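Endo-beta-1,4-glucanase (Bacillus licheniformis, PDB 2JEN) hydrolyses internal beta-1,4-glucosidic linkages in the backbone of xyloglucan, and probably of other beta-glucans, as a family 12 glycoside hydrolase. Local coordinates at residues A[87-92]-A[241-246]; A[60-65]-A[74-79]; A[181-186]-A[201-206]. The protein carries 1 engineered substitution. One frame throughout, in Å; residues are numbered along the deposited sequence.

Interaction 1: residues A[87-92]-A[241-246]; sequences KAYPSI and GTEVFG. With GLC (alpha-D-glucopyranose), chain B; GLC (alpha-D-glucopyranose), chain C; XYS (alpha-D-xylopyranose), chain D.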
# COMPACT_ATOMS: atom_id res chain seq x y z
N LYS A 87 1.97 -21.31 6.79
CA LYS A 87 1.24 -20.06 6.95
C LYS A 87 0.09 -19.93 5.98
O LYS A 87 -0.94 -19.32 6.31
CB LYS A 87 2.16 -18.86 6.77
CG LYS A 87 3.43 -18.88 7.66
CD LYS A 87 3.15 -19.20 9.12
CE LYS A 87 4.42 -19.14 10.00
NZ LYS A 87 5.42 -20.21 9.63
N ALA A 88 0.27 -20.47 4.78
CA ALA A 88 -0.64 -20.21 3.68
C ALA A 88 -0.47 -21.28 2.61
O ALA A 88 0.60 -21.91 2.52
CB ALA A 88 -0.34 -18.81 3.08
N TYR A 89 -1.53 -21.47 1.80
CA TYR A 89 -1.48 -22.35 0.65
C TYR A 89 -2.23 -21.66 -0.50
O TYR A 89 -3.29 -22.13 -0.94
CB TYR A 89 -2.10 -23.70 0.99
CG TYR A 89 -2.11 -24.75 -0.11
CD1 TYR A 89 -0.93 -25.19 -0.72
CD2 TYR A 89 -3.29 -25.30 -0.57
CE1 TYR A 89 -0.93 -26.20 -1.68
CE2 TYR A 89 -3.30 -26.30 -1.54
CZ TYR A 89 -2.13 -26.68 -2.14
OH TYR A 89 -2.17 -27.70 -3.07
N PRO A 90 -1.68 -20.55 -0.99
CA PRO A 90 -2.24 -19.99 -2.23
C PRO A 90 -2.22 -21.10 -3.28
O PRO A 90 -1.24 -21.85 -3.38
CB PRO A 90 -1.28 -18.84 -2.58
CG PRO A 90 0.03 -19.22 -1.86
CD PRO A 90 -0.43 -19.89 -0.58
N SER A 91 -3.29 -21.20 -4.05
CA SER A 91 -3.53 -22.40 -4.81
C SER A 91 -4.61 -22.20 -5.84
O SER A 91 -5.38 -21.23 -5.79
CB SER A 91 -3.94 -23.52 -3.85
OG SER A 91 -4.91 -23.06 -2.93
N ILE A 92 -4.64 -23.12 -6.81
CA ILE A 92 -5.79 -23.32 -7.68
C ILE A 92 -6.59 -24.49 -7.15
O ILE A 92 -6.02 -25.54 -6.87
CB ILE A 92 -5.38 -23.58 -9.14
CG1 ILE A 92 -4.49 -22.47 -9.66
CG2 ILE A 92 -6.63 -23.79 -10.00
CD1 ILE A 92 -3.79 -22.81 -11.01
N GLY A 241 -0.80 -25.77 -5.35
CA GLY A 241 -0.37 -24.50 -4.82
C GLY A 241 0.95 -24.58 -4.14
O GLY A 241 1.69 -25.56 -4.32
N THR A 242 1.31 -23.52 -3.42
CA THR A 242 2.57 -23.46 -2.70
C THR A 242 2.28 -23.33 -1.22
O THR A 242 1.79 -22.30 -0.79
CB THR A 242 3.44 -22.29 -3.18
OG1 THR A 242 2.71 -21.07 -3.00
CG2 THR A 242 3.85 -22.39 -4.64
N GLU A 243 2.63 -24.32 -0.41
CA GLU A 243 2.62 -24.11 1.04
C GLU A 243 3.81 -23.26 1.36
O GLU A 243 4.94 -23.57 0.95
CB GLU A 243 2.71 -25.41 1.83
CG GLU A 243 1.52 -26.34 1.66
CD GLU A 243 1.58 -27.55 2.57
OE1 GLU A 243 2.50 -28.35 2.44
OE2 GLU A 243 0.69 -27.68 3.43
N VAL A 244 3.59 -22.15 2.07
CA VAL A 244 4.67 -21.26 2.43
C VAL A 244 4.81 -21.27 3.95
O VAL A 244 3.84 -21.07 4.68
CB VAL A 244 4.45 -19.81 1.96
CG1 VAL A 244 5.67 -18.96 2.39
CG2 VAL A 244 4.21 -19.77 0.44
N PHE A 245 6.04 -21.57 4.41
CA PHE A 245 6.41 -21.57 5.79
C PHE A 245 7.03 -20.22 6.17
O PHE A 245 6.77 -19.66 7.23
CB PHE A 245 7.37 -22.71 6.06
CG PHE A 245 6.82 -24.07 5.74
CD1 PHE A 245 6.85 -24.55 4.43
CD2 PHE A 245 6.26 -24.85 6.72
CE1 PHE A 245 6.32 -25.80 4.12
CE2 PHE A 245 5.76 -26.14 6.41
CZ PHE A 245 5.80 -26.60 5.11
N GLY A 246 7.84 -19.69 5.27
CA GLY A 246 8.40 -18.36 5.45
C GLY A 246 9.10 -17.89 4.21
O GLY A 246 9.50 -18.72 3.38
C1 GLC B . -1.82 -30.79 3.97
C2 GLC B . -2.70 -30.66 5.20
C3 GLC B . -3.97 -29.95 4.81
C4 GLC B . -3.61 -28.55 4.31
C5 GLC B . -2.68 -28.78 3.11
C6 GLC B . -2.34 -27.50 2.33
O1 GLC B . -0.63 -31.49 4.22
O2 GLC B . -3.13 -31.87 5.78
O3 GLC B . -4.81 -30.03 5.96
O4 GLC B . -4.76 -27.87 3.86
O5 GLC B . -1.52 -29.46 3.55
O6 GLC B . -1.78 -26.51 3.16
C1 GLC C . 3.87 -30.07 7.51
C2 GLC C . 3.79 -30.42 6.04
C3 GLC C . 2.59 -29.79 5.39
C4 GLC C . 1.30 -30.00 6.19
C5 GLC C . 1.58 -29.67 7.67
C6 GLC C . 0.36 -30.00 8.53
O2 GLC C . 4.95 -29.95 5.39
O3 GLC C . 2.42 -30.36 4.11
O4 GLC C . 0.25 -29.21 5.64
O5 GLC C . 2.65 -30.45 8.14
O6 GLC C . 0.51 -29.38 9.81
C1 XYS D . 9.35 -28.95 7.89
C2 XYS D . 10.78 -28.86 8.36
C3 XYS D . 11.08 -27.45 8.81
C4 XYS D . 10.75 -26.48 7.69
C5 XYS D . 9.30 -26.72 7.29
O2 XYS D . 11.01 -29.79 9.42
O3 XYS D . 12.45 -27.32 9.20
O4 XYS D . 10.85 -25.16 8.19
O5 XYS D . 9.08 -28.06 6.85

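Interaction 2: residues A[60-65]-A[74-79]; sequences GWWQTI and GWVWNW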
# COMPACT_ATOMS: atom_id res chain seq x y z
N GLY A 60 3.00 -8.94 9.44
CA GLY A 60 3.96 -8.45 8.49
C GLY A 60 3.84 -8.99 7.09
O GLY A 60 4.74 -8.80 6.29
N TRP A 61 2.76 -9.71 6.82
CA TRP A 61 2.64 -10.48 5.61
C TRP A 61 1.69 -9.88 4.60
O TRP A 61 0.85 -9.03 4.91
CB TRP A 61 2.16 -11.90 5.97
CG TRP A 61 0.83 -11.99 6.62
CD1 TRP A 61 0.56 -12.11 7.97
CD2 TRP A 61 -0.44 -12.11 5.95
NE1 TRP A 61 -0.79 -12.28 8.17
CE2 TRP A 61 -1.43 -12.28 6.95
CE3 TRP A 61 -0.82 -12.15 4.62
CZ2 TRP A 61 -2.76 -12.49 6.62
CZ3 TRP A 61 -2.14 -12.36 4.31
CH2 TRP A 61 -3.08 -12.52 5.32
N TRP A 62 1.86 -10.33 3.36
CA TRP A 62 0.91 -10.03 2.31
C TRP A 62 0.90 -11.19 1.30
O TRP A 62 1.86 -11.95 1.21
CB TRP A 62 1.16 -8.67 1.67
CG TRP A 62 2.49 -8.38 1.24
CD1 TRP A 62 3.43 -7.63 1.93
CD2 TRP A 62 3.09 -8.78 0.07
NE1 TRP A 62 4.55 -7.52 1.22
CE2 TRP A 62 4.40 -8.22 0.07
CE3 TRP A 62 2.69 -9.54 -1.00
CZ2 TRP A 62 5.29 -8.41 -0.96
CZ3 TRP A 62 3.58 -9.71 -2.04
CH2 TRP A 62 4.86 -9.17 -2.00
N GLN A 63 -0.20 -11.31 0.56
CA GLN A 63 -0.34 -12.35 -0.44
C GLN A 63 -1.38 -11.93 -1.44
O GLN A 63 -2.49 -11.56 -1.06
CB GLN A 63 -0.72 -13.69 0.20
CG GLN A 63 -0.66 -14.88 -0.73
CD GLN A 63 -0.87 -16.18 0.02
OE1 GLN A 63 0.07 -16.71 0.61
NE2 GLN A 63 -2.11 -16.63 0.08
N THR A 64 -0.99 -11.96 -2.71
CA THR A 64 -1.82 -11.49 -3.84
C THR A 64 -1.93 -12.62 -4.87
O THR A 64 -0.90 -13.16 -5.28
CB THR A 64 -1.12 -10.27 -4.47
OG1 THR A 64 -1.19 -9.18 -3.53
CG2 THR A 64 -1.71 -9.85 -5.87
N ILE A 65 -3.13 -12.91 -5.29
CA ILE A 65 -3.40 -13.84 -6.38
C ILE A 65 -3.68 -13.06 -7.66
O ILE A 65 -4.25 -11.98 -7.59
CB ILE A 65 -4.55 -14.82 -6.05
CG1 ILE A 65 -5.86 -14.11 -5.68
CG2 ILE A 65 -4.09 -15.80 -4.96
CD1 ILE A 65 -7.11 -15.02 -5.65
N GLY A 74 -0.95 -16.69 -11.27
CA GLY A 74 -0.04 -17.06 -10.19
C GLY A 74 -0.33 -16.27 -8.94
O GLY A 74 -1.48 -15.85 -8.71
N TRP A 75 0.68 -16.11 -8.11
CA TRP A 75 0.54 -15.40 -6.85
C TRP A 75 1.91 -14.97 -6.35
O TRP A 75 2.91 -15.51 -6.77
CB TRP A 75 -0.24 -16.20 -5.80
CG TRP A 75 0.20 -17.64 -5.64
CD1 TRP A 75 1.16 -18.12 -4.80
CD2 TRP A 75 -0.38 -18.78 -6.28
NE1 TRP A 75 1.26 -19.48 -4.94
CE2 TRP A 75 0.31 -19.92 -5.82
CE3 TRP A 75 -1.41 -18.96 -7.21
CZ2 TRP A 75 0.03 -21.20 -6.27
CZ3 TRP A 75 -1.67 -20.24 -7.67
CH2 TRP A 75 -0.95 -21.34 -7.19
N VAL A 76 1.90 -13.96 -5.49
CA VAL A 76 3.04 -13.28 -4.97
C VAL A 76 2.84 -13.23 -3.45
O VAL A 76 1.72 -13.01 -2.99
CB VAL A 76 3.04 -11.88 -5.61
CG1 VAL A 76 4.35 -11.17 -5.30
CG2 VAL A 76 2.74 -11.98 -7.16
N TRP A 77 3.90 -13.39 -2.68
CA TRP A 77 3.75 -13.47 -1.23
C TRP A 77 4.94 -12.92 -0.46
O TRP A 77 6.07 -12.81 -0.98
CB TRP A 77 3.56 -14.94 -0.79
CG TRP A 77 4.74 -15.86 -0.98
CD1 TRP A 77 5.78 -16.05 -0.14
CD2 TRP A 77 4.98 -16.75 -2.09
NE1 TRP A 77 6.66 -16.99 -0.65
CE2 TRP A 77 6.18 -17.44 -1.84
CE3 TRP A 77 4.30 -17.02 -3.27
CZ2 TRP A 77 6.67 -18.42 -2.70
CZ3 TRP A 77 4.81 -17.98 -4.15
CH2 TRP A 77 5.97 -18.68 -3.83
N ASN A 78 4.66 -12.61 0.79
CA ASN A 78 5.66 -12.28 1.77
C ASN A 78 5.21 -12.74 3.14
O ASN A 78 4.19 -12.26 3.64
CB ASN A 78 5.85 -10.76 1.82
CG ASN A 78 6.80 -10.32 2.88
OD1 ASN A 78 7.84 -10.92 3.08
ND2 ASN A 78 6.43 -9.29 3.61
N TRP A 79 5.92 -13.74 3.70
CA TRP A 79 5.54 -14.45 4.93
C TRP A 79 6.78 -14.41 5.87
O TRP A 79 7.55 -15.37 5.97
CB TRP A 79 5.11 -15.89 4.66
CG TRP A 79 3.76 -15.92 4.05
CD1 TRP A 79 3.46 -16.13 2.76
CD2 TRP A 79 2.53 -15.66 4.72
NE1 TRP A 79 2.09 -16.03 2.56
CE2 TRP A 79 1.51 -15.71 3.75
CE3 TRP A 79 2.18 -15.39 6.03
CZ2 TRP A 79 0.18 -15.52 4.08
CZ3 TRP A 79 0.86 -15.22 6.36
CH2 TRP A 79 -0.12 -15.27 5.38
O HOH W 1 6.83 -7.17 5.75

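Interaction 3: residues A[181-186]-A[201-206]; sequences SWKVYK and SFIRTA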
# COMPACT_ATOMS: atom_id res chain seq x y z
N SER A 181 10.17 -40.44 -9.69
CA SER A 181 10.48 -41.03 -8.39
C SER A 181 10.01 -40.14 -7.25
O SER A 181 10.29 -38.93 -7.26
CB SER A 181 11.96 -41.27 -8.24
OG SER A 181 12.34 -42.24 -9.23
N TRP A 182 9.40 -40.74 -6.23
CA TRP A 182 8.76 -40.05 -5.12
C TRP A 182 9.16 -40.68 -3.81
O TRP A 182 9.08 -41.90 -3.64
CB TRP A 182 7.24 -40.17 -5.23
CG TRP A 182 6.66 -39.82 -6.57
CD1 TRP A 182 6.37 -40.69 -7.55
CD2 TRP A 182 6.35 -38.52 -7.08
NE1 TRP A 182 5.89 -40.04 -8.65
CE2 TRP A 182 5.86 -38.70 -8.38
CE3 TRP A 182 6.43 -37.22 -6.54
CZ2 TRP A 182 5.48 -37.62 -9.19
CZ3 TRP A 182 6.06 -36.16 -7.34
CH2 TRP A 182 5.56 -36.35 -8.63
N LYS A 183 9.52 -39.85 -2.84
CA LYS A 183 9.62 -40.30 -1.44
C LYS A 183 8.22 -40.25 -0.84
O LYS A 183 7.55 -39.22 -0.91
CB LYS A 183 10.57 -39.39 -0.66
CG LYS A 183 11.96 -39.38 -1.22
CD LYS A 183 12.81 -38.30 -0.55
CE LYS A 183 12.46 -36.84 -1.10
NZ LYS A 183 13.41 -35.77 -0.61
N VAL A 184 7.77 -41.34 -0.27
CA VAL A 184 6.42 -41.50 0.24
C VAL A 184 6.42 -41.37 1.76
O VAL A 184 7.27 -41.97 2.42
CB VAL A 184 5.82 -42.87 -0.13
CG1 VAL A 184 4.43 -43.06 0.45
CG2 VAL A 184 5.89 -43.11 -1.63
N TYR A 185 5.51 -40.58 2.29
CA TYR A 185 5.31 -40.35 3.71
C TYR A 185 3.87 -40.60 4.11
O TYR A 185 2.94 -40.35 3.32
CB TYR A 185 5.67 -38.92 4.08
CG TYR A 185 7.11 -38.59 3.81
CD1 TYR A 185 7.56 -38.32 2.53
CD2 TYR A 185 8.03 -38.48 4.85
CE1 TYR A 185 8.88 -38.02 2.28
CE2 TYR A 185 9.38 -38.16 4.59
CZ TYR A 185 9.77 -37.95 3.31
OH TYR A 185 11.11 -37.62 3.04
N LYS A 186 3.66 -41.06 5.33
CA LYS A 186 2.32 -41.34 5.86
C LYS A 186 2.21 -40.74 7.26
O LYS A 186 3.01 -41.04 8.13
CB LYS A 186 2.06 -42.85 5.89
CG LYS A 186 0.69 -43.23 6.44
CD LYS A 186 0.48 -44.73 6.41
CE LYS A 186 -0.92 -45.18 6.77
NZ LYS A 186 -1.36 -44.83 8.16
N SER A 201 1.97 -38.21 1.48
CA SER A 201 2.76 -37.24 0.70
C SER A 201 3.76 -37.95 -0.17
O SER A 201 4.47 -38.83 0.29
CB SER A 201 3.50 -36.24 1.59
OG SER A 201 2.59 -35.57 2.47
N PHE A 202 3.81 -37.53 -1.42
CA PHE A 202 4.75 -37.99 -2.43
C PHE A 202 5.65 -36.82 -2.82
O PHE A 202 5.16 -35.84 -3.36
CB PHE A 202 3.98 -38.45 -3.68
CG PHE A 202 3.09 -39.63 -3.44
CD1 PHE A 202 1.83 -39.47 -2.86
CD2 PHE A 202 3.51 -40.93 -3.75
CE1 PHE A 202 1.01 -40.56 -2.60
CE2 PHE A 202 2.67 -42.01 -3.51
CZ PHE A 202 1.45 -41.86 -2.94
N ILE A 203 6.92 -36.90 -2.45
CA ILE A 203 7.87 -35.80 -2.68
C ILE A 203 8.84 -36.17 -3.77
O ILE A 203 9.61 -37.13 -3.64
CB ILE A 203 8.60 -35.37 -1.39
CG1 ILE A 203 7.58 -34.80 -0.40
CG2 ILE A 203 9.75 -34.33 -1.69
CD1 ILE A 203 8.15 -34.34 0.90
N ARG A 204 8.81 -35.46 -4.87
CA ARG A 204 9.67 -35.83 -5.99
C ARG A 204 11.10 -35.81 -5.56
O ARG A 204 11.50 -34.96 -4.79
CB ARG A 204 9.43 -34.92 -7.21
CG ARG A 204 9.89 -35.56 -8.51
CD ARG A 204 9.56 -34.63 -9.68
NE ARG A 204 9.98 -35.19 -10.98
CZ ARG A 204 11.17 -35.01 -11.54
NH1 ARG A 204 12.12 -34.30 -11.00
NH2 ARG A 204 11.40 -35.59 -12.74
N THR A 205 11.92 -36.77 -6.03
CA THR A 205 13.29 -36.85 -5.49
C THR A 205 14.17 -35.70 -5.93
O THR A 205 15.16 -35.41 -5.25
CB THR A 205 13.97 -38.19 -5.85
OG1 THR A 205 13.92 -38.38 -7.26
CG2 THR A 205 13.23 -39.36 -5.18
N ALA A 206 13.77 -35.00 -7.00
CA ALA A 206 14.37 -33.72 -7.41
C ALA A 206 13.22 -32.83 -7.84
O ALA A 206 12.19 -33.32 -8.26
CB ALA A 206 15.35 -33.93 -8.56
O HOH W 2 15.36 -36.49 -2.70

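Interaction 1: residues A[87-92]-A[241-246]
Y89 turns the CD1 side of its ring to E243, with CD1 3.6 Å from E243 CG and the ring nearly perpendicular to the carboxylate. C6 of the chain B glucose rests over one ring face near the rim, and S91 CB backs the other. E243 reaches two sugars: OE1 accepts a hydrogen bond from O3 of the chain C glucose at 2.6 Å, and OE2 one from O6 of the chain B glucose at 2.7 Å. F245 gives a ring face to the xylose, CD2 lying 3.6 Å from C5, and its edge to O2 of the chain C glucose. A leucine in place of Y89 would probably leave the glucose C6 without its flat support, E243 CG with more room to shift, and A135 O without the hydroxyl that bonds it.

Behind this first shell, N133 ND2 also holds E243 OE1. Backbone bonds such as V244 N to A88 O at 3.0 Å join the antiparallel segments. K87, bent at chi2 (-48°) and again at chi4, brings NZ onto a lone pair of F245 O at 2.8 Å. F245 and G246 both face T131, a classic beta bulge on the wall of the family 12 glycan-binding cleft.

Interaction 2: residues A[60-65]-A[74-79]
W61 and W79 form an offset stack: the five-membered ring of W61 and the six-membered ring of W79 have centroids 4.2 Å apart and planes tilted by 18°. The two indoles lie side by side and point the same way. The overlap is tight, with W79 CH2 only 3.2 Å from W61 CD2, and W61 CB also sits over the W79 six-membered ring as a CH-pi contact. A second CH-pi contact is made by N78, whose CB lies over the five-membered ring of W62, 3.6 Å from its centroid. With CG between the backbone N and the carbonyl carbon (chi1 49°), the W62 indole folds over its cross-strand partner N78. In the modelled conformer V76 CG1 lies at the edge of the same indole, near its plane.

The backbones belong to the antiparallel beta hairpin of strands 62-67 and 72-79, part of one sheet of the family 12 beta-sandwich. W62 with N78 and T64 with V76 are its hydrogen-bonded pairs; T64 N reaches V76 O at 2.9 Å in a nearly straight bond. Q63 with W77 and I65 with W75 are the non-hydrogen-bonded pairs, with their side chains on the other face, where I65 CG2 packs on W75 CB.

Among side-chain polar contacts, W79 NE1 donates to Q63 OE1 at 2.9 Å; the oxygen stays close to the indole plane, while the N-H comes in tilted from the amide plane. Q63 NE2 in turn bonds N50 OD1, so both ends of that amide are held. N78 OD1 pairs with T248 OG1. At the open end of the hairpin, away from its turn, a water donates to G60 O at 2.7 Å and weakly accepts from N78 ND2, and N34 of a neighbouring subunit bonds both G60 N and W61 O.

Interaction 3: residues A[181-186]-A[201-206]
W182 carries CG opposite its carbonyl carbon (chi1 -50°) and R204 carries CG opposite its backbone N (chi1 -159°), which brings the arginine's aliphatic stem over one face of the indole. CZ3 of W182 lies 3.6 Å from R204 CB, and R204 CG stands over the ring near its rim. The two are a non-hydrogen-bonded pair of the antiparallel beta hairpin 180-192/195-204, in the larger, mixed sheet of the family 12 beta-sandwich.

Next along the same face, V184 and F202 run side by side, V184 CG2 3.9 Å from F202 CD2, while W182 crosses F202 at about a right angle. F218 meets both aromatic rings edge-to-face, so helix 215-225 closes over this side. On the other face K183, I203 and Y185 pack together, I203 CD1 lying near Y185 CE1 in the modelled conformer.

K183 and I203 exchange both backbone bonds, K183 N to I203 O at 2.8 Å being one, and Y185 and S201 do the same. Past the strand end T205 N reaches S181 O at 3.0 Å. In the R204 guanidinium, NE bonds H180 ND1 and NH1 bonds A206 O. One water accepts from K183 NZ at 2.9 Å and donates to T205 O at 2.8 Å.

Overall arrangement
Interaction 2 closes first along the chain, interaction 1 opens after it, and interaction 3 is nested inside the long loop that interaction 1 closes. The centres of interactions 1 and 2 are about 9 Å apart and the two touch: W75 NE1 probably bonds T242 OG1, and Q63 packs on A88 and P90. They sit on different sheets, so this is where the sheet holding hairpin 62-67/72-79 packs on the one holding strands 91-95 and 234-244. Interaction 3 lies in that second sheet, about 18 Å from interaction 1 and 27 Å from interaction 2 between centres. Thus interaction 1, which grips the sugars, stands between the two hairpins in the sandwich.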